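Local coordinates for protein putative NAD dependent dehydrogenase (Micromonospora echinospora, PDB 6NOR) that binds NAD and is probably an NAD-dependent oxidoreductase of the GFO/IDH/MocA family, taking part in gentamicin biosynthesis, at residues Val91-Ala103 and Leu113-Ala125; Phe184-Thr196 and Ser226-Leu238. All coordinates share one frame; numbering follows the deposited sequence.

Overall arrangement
The two contacts lie in the two halves of a GFO/IDH/MocA fold, their centres about 17 Å apart, and both are largely buried. Interaction 1 belongs to the NAD-binding Rossmann part, where two neighbouring parallel strands, the helix between them and the loop beyond the second are knit by backbone bonds, apolar packing and one imidazole beside the cofactor. Interaction 2 joins a loop and two short helices to the polar approach of strand 234-241 in the C-terminal part; its chemistry runs to carboxylates, and its Asp-230 end is exposed. The contacts meet where the Ala-96 amide probably hydrogen-bonds to Thr-189 O, while Ala-95 and Leu-120 pack against Ala-190 O.

Interaction 1. Residues Val91-Ala103 and Leu113-Ala125; sequences VATPAATHEPIAA and LVEKPLVLSTGHA. With NAD (nicotinamide-adenine-dinucleotide), chain G.
His-98 lays one face of its imidazole against a methyl of Val-114, CG1 standing 3.9 Å from the ring centroid as a CH-pi contact. The ring is gripped at its edge: ND1 donates to Pro-117 O at 2.8 Å, near the ring plane, and makes a longer, more bent bond to Leu-118 O, which stands 3.3 Å from ND1. NE2 donates to Thr-93 O, and with carbonyl acceptors at both nitrogens the ring's rotation is fixed. His-98 CG lies anti to the carbonyl carbon (chi1 -71°), which sends the imidazole from the helical segment toward the loop around cis Pro-117. This is the beta-alpha-beta crossover of a Rossmann fold: Val-91 and Val-114 pair in parallel, with Val-91 N bonded to Leu-113 O and Glu-115 N to Val-91 O. Farther along the helix Ala-102 CB packs on Val-114 CG2; beside His-98, Glu-99 lays CG over a face of the His-124 ring, 4.1 Å from its centroid. At the carboxyl end of the strands, Lys-116 O accepts from NAD O2D at 2.8 Å. Glu-115 divides its carboxylate, OE1 taking the nicotinamide amide N7N at 2.9 Å and OE2 bonding His-39.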
loop_
_atom_site.group_PDB
_atom_site.type_symbol
_atom_site.label_atom_id
_atom_site.label_comp_id
_atom_site.label_asym_id
_atom_site.label_seq_id
_atom_site.Cartn_x
_atom_site.Cartn_y
_atom_site.Cartn_z
ATOM N N VAL A 91 -20.212 -26.404 19.363
ATOM C CA VAL A 91 -20.866 -27.033 18.222
ATOM C C VAL A 91 -20.355 -26.489 16.886
ATOM O O VAL A 91 -20.661 -25.373 16.489
ATOM C CB VAL A 91 -22.377 -26.856 18.295
ATOM C CG1 VAL A 91 -23.040 -27.496 17.099
ATOM C CG2 VAL A 91 -22.902 -27.474 19.561
ATOM N N ALA A 92 -19.562 -27.300 16.202
ATOM C CA ALA A 92 -18.946 -26.903 14.951
ATOM C C ALA A 92 -19.264 -27.933 13.891
ATOM O O ALA A 92 -18.381 -28.567 13.340
ATOM C CB ALA A 92 -17.419 -26.746 15.123
ATOM N N THR A 93 -20.543 -28.114 13.627
ATOM C CA THR A 93 -20.987 -29.133 12.700
ATOM C C THR A 93 -21.600 -28.412 11.510
ATOM O O THR A 93 -21.644 -27.190 11.520
ATOM C CB THR A 93 -21.979 -30.061 13.382
ATOM O OG1 THR A 93 -23.110 -29.298 13.822
ATOM C CG2 THR A 93 -21.320 -30.725 14.578
ATOM N N PRO A 94 -22.060 -29.145 10.475
ATOM C CA PRO A 94 -22.726 -28.430 9.379
ATOM C C PRO A 94 -23.903 -27.598 9.861
ATOM O O PRO A 94 -24.528 -27.925 10.893
ATOM C CB PRO A 94 -23.190 -29.555 8.476
ATOM C CG PRO A 94 -22.184 -30.605 8.676
ATOM C CD PRO A 94 -21.887 -30.568 10.137
ATOM N N ALA A 95 -24.190 -26.533 9.120
ATOM C CA ALA A 95 -25.136 -25.506 9.566
ATOM C C ALA A 95 -26.495 -26.062 9.999
ATOM O O ALA A 95 -27.006 -25.677 11.033
ATOM C CB ALA A 95 -25.324 -24.465 8.474
ATOM N N ALA A 96 -27.072 -26.973 9.225
ATOM C CA ALA A 96 -28.426 -27.459 9.537
ATOM C C ALA A 96 -28.494 -28.348 10.781
ATOM O O ALA A 96 -29.570 -28.558 11.326
ATOM C CB ALA A 96 -29.017 -28.199 8.347
ATOM N N THR A 97 -27.352 -28.845 11.249
ATOM C CA THR A 97 -27.339 -29.664 12.450
ATOM C C THR A 97 -27.241 -28.812 13.722
ATOM O O THR A 97 -27.452 -29.311 14.813
ATOM C CB THR A 97 -26.178 -30.687 12.423
ATOM O OG1 THR A 97 -24.929 -29.997 12.498
ATOM C CG2 THR A 97 -26.213 -31.527 11.146
ATOM N N HIS A 98 -26.944 -27.523 13.592
ATOM C CA HIS A 98 -26.779 -26.662 14.770
ATOM C C HIS A 98 -27.984 -26.626 15.700
ATOM O O HIS A 98 -27.841 -26.761 16.913
ATOM C CB HIS A 98 -26.466 -25.218 14.348
ATOM C CG HIS A 98 -25.106 -25.049 13.772
ATOM N ND1 HIS A 98 -24.652 -23.849 13.273
ATOM C CD2 HIS A 98 -24.098 -25.933 13.601
ATOM C CE1 HIS A 98 -23.425 -24.003 12.821
ATOM N NE2 HIS A 98 -23.065 -25.259 13.012
ATOM N N GLU A 99 -29.169 -26.421 15.154
ATOM C CA GLU A 99 -30.347 -26.299 16.013
ATOM C C GLU A 99 -30.668 -27.578 16.825
ATOM O O GLU A 99 -30.862 -27.480 18.021
ATOM C CB GLU A 99 -31.565 -25.868 15.191
ATOM C CG GLU A 99 -32.704 -25.281 16.027
ATOM C CD GLU A 99 -33.599 -26.346 16.635
ATOM O OE1 GLU A 99 -33.761 -27.410 16.001
ATOM O OE2 GLU A 99 -34.129 -26.127 17.749
ATOM N N PRO A 100 -30.743 -28.765 16.186
ATOM C CA PRO A 100 -31.016 -29.951 17.012
ATOM C C PRO A 100 -29.945 -30.189 18.081
ATOM O O PRO A 100 -30.258 -30.480 19.237
ATOM C CB PRO A 100 -31.002 -31.109 16.012
ATOM C CG PRO A 100 -31.081 -30.489 14.666
ATOM C CD PRO A 100 -30.608 -29.096 14.752
ATOM N N ILE A 101 -28.685 -30.066 17.687
ATOM C CA ILE A 101 -27.590 -30.350 18.594
ATOM C C ILE A 101 -27.558 -29.348 19.745
ATOM O O ILE A 101 -27.435 -29.736 20.902
ATOM C CB ILE A 101 -26.245 -30.365 17.842
ATOM C CG1 ILE A 101 -26.155 -31.622 16.974
ATOM C CG2 ILE A 101 -25.082 -30.351 18.803
ATOM C CD1 ILE A 101 -24.877 -31.700 16.134
ATOM N N ALA A 102 -27.697 -28.065 19.440
ATOM C CA ALA A 102 -27.690 -27.054 20.496
ATOM C C ALA A 102 -28.908 -27.149 21.380
ATOM O O ALA A 102 -28.832 -26.818 22.552
ATOM C CB ALA A 102 -27.598 -25.652 19.909
ATOM N N ALA A 103 -30.039 -27.578 20.820
ATOM C CA ALA A 103 -31.260 -27.715 21.616
ATOM C C ALA A 103 -31.101 -28.840 22.640
ATOM O O ALA A 103 -31.560 -28.741 23.764
ATOM C CB ALA A 103 -32.456 -27.978 20.731
ATOM N N LEU A 113 -21.459 -22.967 22.847
ATOM C CA LEU A 113 -20.986 -22.060 21.820
ATOM C C LEU A 113 -21.291 -22.701 20.484
ATOM O O LEU A 113 -20.772 -23.764 20.196
ATOM C CB LEU A 113 -19.484 -21.795 21.962
ATOM C CG LEU A 113 -18.721 -21.150 20.801
ATOM C CD1 LEU A 113 -19.360 -19.848 20.388
ATOM C CD2 LEU A 113 -17.260 -20.905 21.154
ATOM N N VAL A 114 -22.150 -22.064 19.693
ATOM C CA VAL A 114 -22.511 -22.532 18.357
ATOM C C VAL A 114 -21.819 -21.726 17.284
ATOM O O VAL A 114 -21.874 -20.514 17.294
ATOM C CB VAL A 114 -24.019 -22.430 18.089
ATOM C CG1 VAL A 114 -24.362 -23.099 16.770
ATOM C CG2 VAL A 114 -24.806 -23.031 19.239
ATOM N N GLU A 115 -21.154 -22.402 16.365
ATOM C CA GLU A 115 -20.565 -21.732 15.249
ATOM C C GLU A 115 -21.609 -20.987 14.412
ATOM O O GLU A 115 -22.780 -21.328 14.411
ATOM C CB GLU A 115 -19.815 -22.717 14.372
ATOM C CG GLU A 115 -18.331 -22.706 14.588
ATOM C CD GLU A 115 -17.712 -21.313 14.456
ATOM O OE1 GLU A 115 -18.225 -20.472 13.682
ATOM O OE2 GLU A 115 -16.697 -21.068 15.130
ATOM N N LYS A 116 -21.150 -19.944 13.740
ATOM C CA LYS A 116 -21.840 -19.300 12.635
ATOM C C LYS A 116 -22.184 -20.319 11.534
ATOM O O LYS A 116 -21.383 -21.190 11.229
ATOM C CB LYS A 116 -20.940 -18.194 12.069
ATOM C CG LYS A 116 -20.919 -18.214 10.566
ATOM C CD LYS A 116 -19.573 -18.083 10.041
ATOM C CE LYS A 116 -19.337 -18.931 8.812
ATOM N NZ LYS A 116 -17.936 -18.678 8.353
ATOM N N PRO A 117 -23.382 -20.226 10.946
ATOM C CA PRO A 117 -24.484 -19.364 11.373
ATOM C C PRO A 117 -25.208 -20.021 12.530
ATOM O O PRO A 117 -25.292 -21.244 12.536
ATOM C CB PRO A 117 -25.373 -19.277 10.125
ATOM C CG PRO A 117 -25.144 -20.561 9.422
ATOM C CD PRO A 117 -23.717 -20.978 9.725
ATOM N N LEU A 118 -25.679 -19.243 13.498
ATOM C CA LEU A 118 -26.282 -19.813 14.703
ATOM C C LEU A 118 -27.284 -20.894 14.306
ATOM O O LEU A 118 -27.059 -22.062 14.558
ATOM C CB LEU A 118 -26.960 -18.729 15.551
ATOM C CG LEU A 118 -27.554 -19.236 16.866
ATOM C CD1 LEU A 118 -26.478 -19.886 17.657
ATOM C CD2 LEU A 118 -28.216 -18.132 17.700
ATOM N N VAL A 119 -28.356 -20.481 13.644
ATOM C CA VAL A 119 -29.366 -21.367 13.096
ATOM C C VAL A 119 -29.812 -20.805 11.752
ATOM O O VAL A 119 -29.295 -19.798 11.303
ATOM C CB VAL A 119 -30.571 -21.467 14.010
ATOM C CG1 VAL A 119 -30.212 -22.249 15.286
ATOM C CG2 VAL A 119 -31.055 -20.080 14.327
ATOM N N LEU A 120 -30.788 -21.435 11.109
ATOM C CA LEU A 120 -31.155 -21.006 9.765
ATOM C C LEU A 120 -32.530 -20.354 9.671
ATOM O O LEU A 120 -33.049 -20.167 8.584
ATOM C CB LEU A 120 -31.075 -22.195 8.812
ATOM C CG LEU A 120 -29.672 -22.816 8.781
ATOM C CD1 LEU A 120 -29.702 -24.189 8.106
ATOM C CD2 LEU A 120 -28.664 -21.853 8.114
ATOM N N SER A 121 -33.120 -20.000 10.800
ATOM C CA SER A 121 -34.392 -19.292 10.778
ATOM C C SER A 121 -34.514 -18.404 12.003
ATOM O O SER A 121 -33.913 -18.670 13.039
ATOM C CB SER A 121 -35.560 -20.273 10.687
ATOM O OG SER A 121 -35.772 -20.940 11.920
ATOM N N THR A 122 -35.255 -17.318 11.864
ATOM C CA THR A 122 -35.432 -16.373 12.954
ATOM C C THR A 122 -36.115 -17.029 14.148
ATOM O O THR A 122 -35.726 -16.805 15.289
ATOM C CB THR A 122 -36.233 -15.160 12.486
ATOM O OG1 THR A 122 -35.462 -14.470 11.499
ATOM C CG2 THR A 122 -36.533 -14.216 13.646
ATOM N N GLY A 123 -37.117 -17.857 13.875
ATOM C CA GLY A 123 -37.808 -18.595 14.922
ATOM C C GLY A 123 -36.890 -19.434 15.783
ATOM O O GLY A 123 -36.891 -19.334 17.006
ATOM N N HIS A 124 -36.086 -20.257 15.132
ATOM C CA HIS A 124 -35.123 -21.101 15.822
ATOM C C HIS A 124 -34.177 -20.299 16.686
ATOM O O HIS A 124 -33.791 -20.742 17.747
ATOM C CB HIS A 124 -34.314 -21.907 14.823
ATOM C CG HIS A 124 -35.093 -22.992 14.160
ATOM N ND1 HIS A 124 -34.644 -23.651 13.037
ATOM C CD2 HIS A 124 -36.298 -23.526 14.456
ATOM C CE1 HIS A 124 -35.539 -24.552 12.675
ATOM N NE2 HIS A 124 -36.554 -24.491 13.516
ATOM N N ALA A 125 -33.814 -19.108 16.234
ATOM C CA ALA A 125 -32.837 -18.311 16.965
ATOM C C ALA A 125 -33.468 -17.738 18.210
ATOM O O ALA A 125 -32.884 -17.798 19.276
ATOM C CB ALA A 125 -32.267 -17.184 16.090
HETATM P PA NAD G . -16.102 -29.435 8.286
HETATM O O1A NAD G . -16.804 -30.143 7.102
HETATM O O2A NAD G . -14.641 -29.270 8.099
HETATM O O5B NAD G . -16.342 -30.266 9.595
HETATM C C5B NAD G . -17.662 -30.671 9.912
HETATM C C4B NAD G . -17.510 -31.826 10.938
HETATM O O4B NAD G . -18.646 -32.089 11.518
HETATM C C3B NAD G . -17.118 -33.087 10.202
HETATM O O3B NAD G . -16.074 -33.658 10.869
HETATM C C2B NAD G . -18.384 -33.983 10.278
HETATM O O2B NAD G . -17.960 -35.394 10.294
HETATM C C1B NAD G . -18.865 -33.661 11.410
HETATM N N9A NAD G . -20.297 -33.870 11.517
HETATM C C8A NAD G . -21.261 -33.780 10.579
HETATM N N7A NAD G . -22.450 -34.021 11.186
HETATM C C5A NAD G . -22.218 -34.258 12.478
HETATM C C6A NAD G . -23.046 -34.565 13.518
HETATM N N6A NAD G . -24.415 -34.705 13.481
HETATM N N1A NAD G . -22.552 -34.742 14.734
HETATM C C2A NAD G . -21.216 -34.646 14.949
HETATM N N3A NAD G . -20.393 -34.352 13.914
HETATM C C4A NAD G . -20.889 -34.153 12.688
HETATM O O3 NAD G . -16.795 -28.058 8.464
HETATM P PN NAD G . -16.241 -26.773 9.225
HETATM O O1N NAD G . -15.459 -27.075 10.461
HETATM O O2N NAD G . -15.430 -25.923 8.261
HETATM O O5D NAD G . -17.523 -25.960 9.650
HETATM C C5D NAD G . -18.278 -26.337 10.785
HETATM C C4D NAD G . -19.032 -25.103 11.321
HETATM O O4D NAD G . -18.233 -24.117 11.612
HETATM C C3D NAD G . -19.990 -24.539 10.229
HETATM O O3D NAD G . -21.111 -24.170 10.802
HETATM C C2D NAD G . -19.207 -23.353 9.627
HETATM O O2D NAD G . -20.165 -22.369 9.048
HETATM C C1D NAD G . -18.558 -22.869 10.647
HETATM N N1N NAD G . -17.336 -22.224 10.268
HETATM C C2N NAD G . -16.984 -21.042 10.911
HETATM C C3N NAD G . -15.805 -20.369 10.583
HETATM C C7N NAD G . -15.501 -19.057 11.326
HETATM O O7N NAD G . -14.568 -18.408 11.026
HETATM N N7N NAD G . -16.378 -18.622 12.357
HETATM C C4N NAD G . -14.960 -20.844 9.607
HETATM C C5N NAD G . -15.301 -22.034 8.964
HETATM C C6N NAD G . -16.499 -22.721 9.299
#

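Interaction 2. Residues Phe184-Thr196 and Ser226-Leu238; sequences FRSKATAGGGALT and SAAGDVEDQGVVL
A polar contact between a loop with two short helices and the irregular lead-in to a strand, this pairing lies in the C-terminal part of the fold, beside the NAD pocket that Phe-184 helps to line. Glu-232 turns its carboxylate back on the start of helix 194-197. Its CG sits between the backbone N and carbonyl carbon (chi1 81°) and the chain bends at chi2, bringing OE2 to 2.7 Å from Leu-195 N, which it meets through its anti lone pair. Weak bonds from Gly-193 N reach both carboxylate oxygens, and Ala-194 N donates to the main-chain Glu-232 O at 3.1 Å. One acidic residue takes up amides at the helix N-terminus, which would probably favour its charged form; Tyr-348 also bonds OE2. A classic beta bulge, Asp-233 and Gln-234 set opposite the single residue Arg-223, marks the start of strand 234-241. There Asp-233 meets the extended Arg-185 chain at about a right angle, with OD1 at the guanidinium edge, 3.1 Å from NH1, in a salt bridge. Its OD2 accepts from Ser-226 N at 2.8 Å. Asp-230 OD1 uses its syn lone pair for Lys-187 N at 3.0 Å, and a water links Asp-230 OD2 to Ala-188 N. Val-231 points at segment 184-196, CG1 lying 3.7 Å from Gly-192 C and CG2 against Arg-185 O and Gly-193 CA; Leu-195 CD1 touches Val-237 CG2 at 3.6 Å.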
loop_
_atom_site.group_PDB
_atom_site.type_symbol
_atom_site.label_atom_id
_atom_site.label_comp_id
_atom_site.label_asym_id
_atom_site.label_seq_id
_atom_site.Cartn_x
_atom_site.Cartn_y
_atom_site.Cartn_z
ATOM N N PHE A 184 -21.307 -27.525 2.436
ATOM C CA PHE A 184 -21.509 -26.089 2.260
ATOM C C PHE A 184 -22.345 -25.745 1.032
ATOM O O PHE A 184 -22.952 -24.698 0.999
ATOM C CB PHE A 184 -20.181 -25.355 2.129
ATOM C CG PHE A 184 -19.451 -25.131 3.428
ATOM C CD1 PHE A 184 -18.592 -26.091 3.929
ATOM C CD2 PHE A 184 -19.556 -23.928 4.094
ATOM C CE1 PHE A 184 -17.881 -25.878 5.074
ATOM C CE2 PHE A 184 -18.840 -23.701 5.260
ATOM C CZ PHE A 184 -18.002 -24.683 5.749
ATOM N N ARG A 185 -22.368 -26.606 0.016
ATOM C CA ARG A 185 -23.004 -26.220 -1.243
ATOM C C ARG A 185 -24.442 -26.746 -1.434
ATOM O O ARG A 185 -25.009 -26.592 -2.506
ATOM C CB ARG A 185 -22.119 -26.640 -2.413
ATOM C CG ARG A 185 -20.784 -25.904 -2.395
ATOM C CD ARG A 185 -19.965 -26.085 -3.661
ATOM N NE ARG A 185 -18.896 -25.082 -3.756
ATOM C CZ ARG A 185 -19.016 -23.913 -4.384
ATOM N NH1 ARG A 185 -20.153 -23.572 -4.981
ATOM N NH2 ARG A 185 -17.998 -23.077 -4.414
ATOM N N SER A 186 -25.042 -27.307 -0.382
ATOM C CA SER A 186 -26.446 -27.719 -0.433
ATOM C C SER A 186 -27.297 -26.969 0.575
ATOM O O SER A 186 -26.923 -26.878 1.729
ATOM C CB SER A 186 -26.580 -29.214 -0.181
ATOM O OG SER A 186 -26.062 -29.948 -1.277
ATOM N N LYS A 187 -28.437 -26.439 0.131
ATOM C CA LYS A 187 -29.397 -25.771 1.007
ATOM C C LYS A 187 -29.791 -26.640 2.184
ATOM O O LYS A 187 -29.846 -26.179 3.308
ATOM C CB LYS A 187 -30.671 -25.386 0.262
ATOM C CG LYS A 187 -30.609 -24.117 -0.533
ATOM C CD LYS A 187 -31.826 -24.049 -1.451
ATOM C CE LYS A 187 -31.850 -22.796 -2.299
ATOM N NZ LYS A 187 -33.020 -22.798 -3.211
ATOM N N ALA A 188 -30.063 -27.905 1.901
ATOM C CA ALA A 188 -30.511 -28.831 2.924
ATOM C C ALA A 188 -29.541 -28.856 4.104
ATOM O O ALA A 188 -29.961 -28.891 5.252
ATOM C CB ALA A 188 -30.681 -30.241 2.338
ATOM N N THR A 189 -28.244 -28.841 3.817
ATOM C CA THR A 189 -27.262 -28.961 4.882
ATOM C C THR A 189 -26.672 -27.622 5.297
ATOM O O THR A 189 -26.127 -27.502 6.385
ATOM C CB THR A 189 -26.111 -29.892 4.484
ATOM O OG1 THR A 189 -25.812 -29.690 3.097
ATOM C CG2 THR A 189 -26.490 -31.333 4.704
ATOM N N ALA A 190 -26.780 -26.616 4.439
ATOM C CA ALA A 190 -26.059 -25.368 4.690
ATOM C C ALA A 190 -26.941 -24.144 4.913
ATOM O O ALA A 190 -26.485 -23.151 5.465
ATOM C CB ALA A 190 -25.090 -25.099 3.545
ATOM N N GLY A 191 -28.194 -24.199 4.477
ATOM C CA GLY A 191 -29.069 -23.047 4.605
ATOM C C GLY A 191 -28.971 -22.124 3.408
ATOM O O GLY A 191 -29.973 -21.708 2.849
ATOM N N GLY A 192 -27.752 -21.824 2.996
ATOM C CA GLY A 192 -27.514 -21.010 1.820
ATOM C C GLY A 192 -26.038 -20.985 1.513
ATOM O O GLY A 192 -25.267 -21.686 2.162
ATOM N N GLY A 193 -25.645 -20.177 0.537
ATOM C CA GLY A 193 -24.265 -20.140 0.102
ATOM C C GLY A 193 -23.471 -19.023 0.736
ATOM O O GLY A 193 -23.574 -18.793 1.931
ATOM N N ALA A 194 -22.719 -18.306 -0.094
ATOM C CA ALA A 194 -21.828 -17.234 0.350
ATOM C C ALA A 194 -22.518 -16.220 1.231
ATOM O O ALA A 194 -21.914 -15.668 2.138
ATOM C CB ALA A 194 -21.212 -16.517 -0.859
ATOM N N LEU A 195 -23.782 -15.956 0.957
ATOM C CA LEU A 195 -24.525 -14.979 1.741
ATOM C C LEU A 195 -24.744 -15.467 3.162
ATOM O O LEU A 195 -24.795 -14.686 4.097
ATOM C CB LEU A 195 -25.863 -14.672 1.082
ATOM C CG LEU A 195 -26.450 -13.297 1.324
ATOM C CD1 LEU A 195 -25.381 -12.253 1.095
ATOM C CD2 LEU A 195 -27.626 -13.086 0.387
ATOM N N THR A 196 -24.854 -16.773 3.334
ATOM C CA THR A 196 -24.968 -17.316 4.670
ATOM C C THR A 196 -23.597 -17.496 5.300
ATOM O O THR A 196 -23.383 -17.185 6.458
ATOM C CB THR A 196 -25.696 -18.674 4.651
ATOM O OG1 THR A 196 -26.978 -18.494 4.066
ATOM C CG2 THR A 196 -25.849 -19.247 6.067
ATOM N N SER A 226 -20.988 -21.687 -9.753
ATOM C CA SER A 226 -20.643 -23.098 -9.764
ATOM C C SER A 226 -21.822 -23.990 -10.160
ATOM O O SER A 226 -22.958 -23.744 -9.768
ATOM C CB SER A 226 -20.122 -23.485 -8.383
ATOM O OG SER A 226 -20.186 -24.882 -8.150
ATOM N N ALA A 227 -21.544 -25.039 -10.923
ATOM C CA ALA A 227 -22.581 -26.002 -11.294
ATOM C C ALA A 227 -22.962 -26.888 -10.102
ATOM O O ALA A 227 -24.128 -27.218 -9.895
ATOM C CB ALA A 227 -22.120 -26.854 -12.463
ATOM N N ALA A 228 -21.959 -27.265 -9.323
ATOM C CA ALA A 228 -22.178 -28.068 -8.136
ATOM C C ALA A 228 -23.040 -27.326 -7.126
ATOM O O ALA A 228 -22.838 -26.145 -6.891
ATOM C CB ALA A 228 -20.861 -28.454 -7.519
ATOM N N GLY A 229 -24.014 -28.030 -6.555
ATOM C CA GLY A 229 -24.835 -27.507 -5.486
ATOM C C GLY A 229 -25.992 -26.670 -5.960
ATOM O O GLY A 229 -26.209 -26.506 -7.155
ATOM N N ASP A 230 -26.740 -26.124 -5.012
ATOM C CA ASP A 230 -27.887 -25.292 -5.363
ATOM C C ASP A 230 -27.898 -23.969 -4.600
ATOM O O ASP A 230 -28.952 -23.402 -4.359
ATOM C CB ASP A 230 -29.191 -26.051 -5.108
ATOM C CG ASP A 230 -29.253 -26.658 -3.720
ATOM O OD1 ASP A 230 -28.444 -26.254 -2.864
ATOM O OD2 ASP A 230 -30.115 -27.528 -3.474
ATOM N N VAL A 231 -26.727 -23.478 -4.210
ATOM C CA VAL A 231 -26.651 -22.228 -3.450
ATOM C C VAL A 231 -25.828 -21.193 -4.192
ATOM O O VAL A 231 -25.093 -21.535 -5.103
ATOM C CB VAL A 231 -26.053 -22.437 -2.041
ATOM C CG1 VAL A 231 -26.955 -23.315 -1.211
ATOM C CG2 VAL A 231 -24.622 -23.025 -2.126
ATOM N N GLU A 232 -25.945 -19.934 -3.777
ATOM C CA GLU A 232 -25.291 -18.821 -4.463
ATOM C C GLU A 232 -23.796 -18.738 -4.142
ATOM O O GLU A 232 -23.382 -19.116 -3.053
ATOM C CB GLU A 232 -25.981 -17.508 -4.104
ATOM C CG GLU A 232 -25.567 -16.898 -2.771
ATOM C CD GLU A 232 -26.146 -17.614 -1.552
ATOM O OE1 GLU A 232 -26.983 -18.527 -1.697
ATOM O OE2 GLU A 232 -25.754 -17.261 -0.432
ATOM N N ASP A 233 -23.009 -18.238 -5.098
ATOM C CA ASP A 233 -21.554 -18.034 -4.953
ATOM C C ASP A 233 -21.193 -16.592 -4.647
ATOM O O ASP A 233 -20.096 -16.287 -4.181
ATOM C CB ASP A 233 -20.808 -18.418 -6.231
ATOM C CG ASP A 233 -20.716 -19.910 -6.436
ATOM O OD1 ASP A 233 -19.929 -20.566 -5.726
ATOM O OD2 ASP A 233 -21.402 -20.425 -7.338
ATOM N N GLN A 234 -22.089 -15.689 -4.986
ATOM C CA GLN A 234 -21.836 -14.288 -4.728
ATOM C C GLN A 234 -23.112 -13.593 -4.364
ATOM O O GLN A 234 -24.192 -13.978 -4.790
ATOM C CB GLN A 234 -21.192 -13.596 -5.929
ATOM C CG GLN A 234 -21.924 -13.740 -7.208
ATOM C CD GLN A 234 -21.341 -12.872 -8.325
ATOM O OE1 GLN A 234 -21.655 -13.069 -9.492
ATOM N NE2 GLN A 234 -20.504 -11.907 -7.963
ATOM N N GLY A 235 -22.970 -12.561 -3.553
ATOM C CA GLY A 235 -24.096 -11.765 -3.149
ATOM C C GLY A 235 -23.670 -10.379 -2.742
ATOM O O GLY A 235 -22.548 -10.158 -2.268
ATOM N N VAL A 236 -24.581 -9.440 -2.945
ATOM C CA VAL A 236 -24.407 -8.090 -2.472
ATOM C C VAL A 236 -25.689 -7.697 -1.759
ATOM O O VAL A 236 -26.774 -7.856 -2.277
ATOM C CB VAL A 236 -24.101 -7.107 -3.614
ATOM C CG1 VAL A 236 -23.746 -5.749 -3.048
ATOM C CG2 VAL A 236 -22.962 -7.616 -4.461
ATOM N N VAL A 237 -25.547 -7.211 -0.547
ATOM C CA VAL A 237 -26.662 -6.729 0.229
ATOM C C VAL A 237 -26.547 -5.226 0.436
ATOM O O VAL A 237 -25.533 -4.740 0.905
ATOM C CB VAL A 237 -26.720 -7.408 1.604
ATOM C CG1 VAL A 237 -27.977 -6.984 2.375
ATOM C CG2 VAL A 237 -26.648 -8.922 1.456
ATOM N N LEU A 238 -27.597 -4.496 0.093
ATOM C CA LEU A 238 -27.699 -3.103 0.484
ATOM C C LEU A 238 -28.586 -3.010 1.716
ATOM O O LEU A 238 -29.768 -3.335 1.661
ATOM C CB LEU A 238 -28.250 -2.245 -0.659
ATOM C CG LEU A 238 -27.464 -2.379 -1.973
ATOM C CD1 LEU A 238 -28.010 -1.451 -3.038
ATOM C CD2 LEU A 238 -25.974 -2.144 -1.740
HETATM O O HOH W 1 -30.276 -28.808 -0.829
#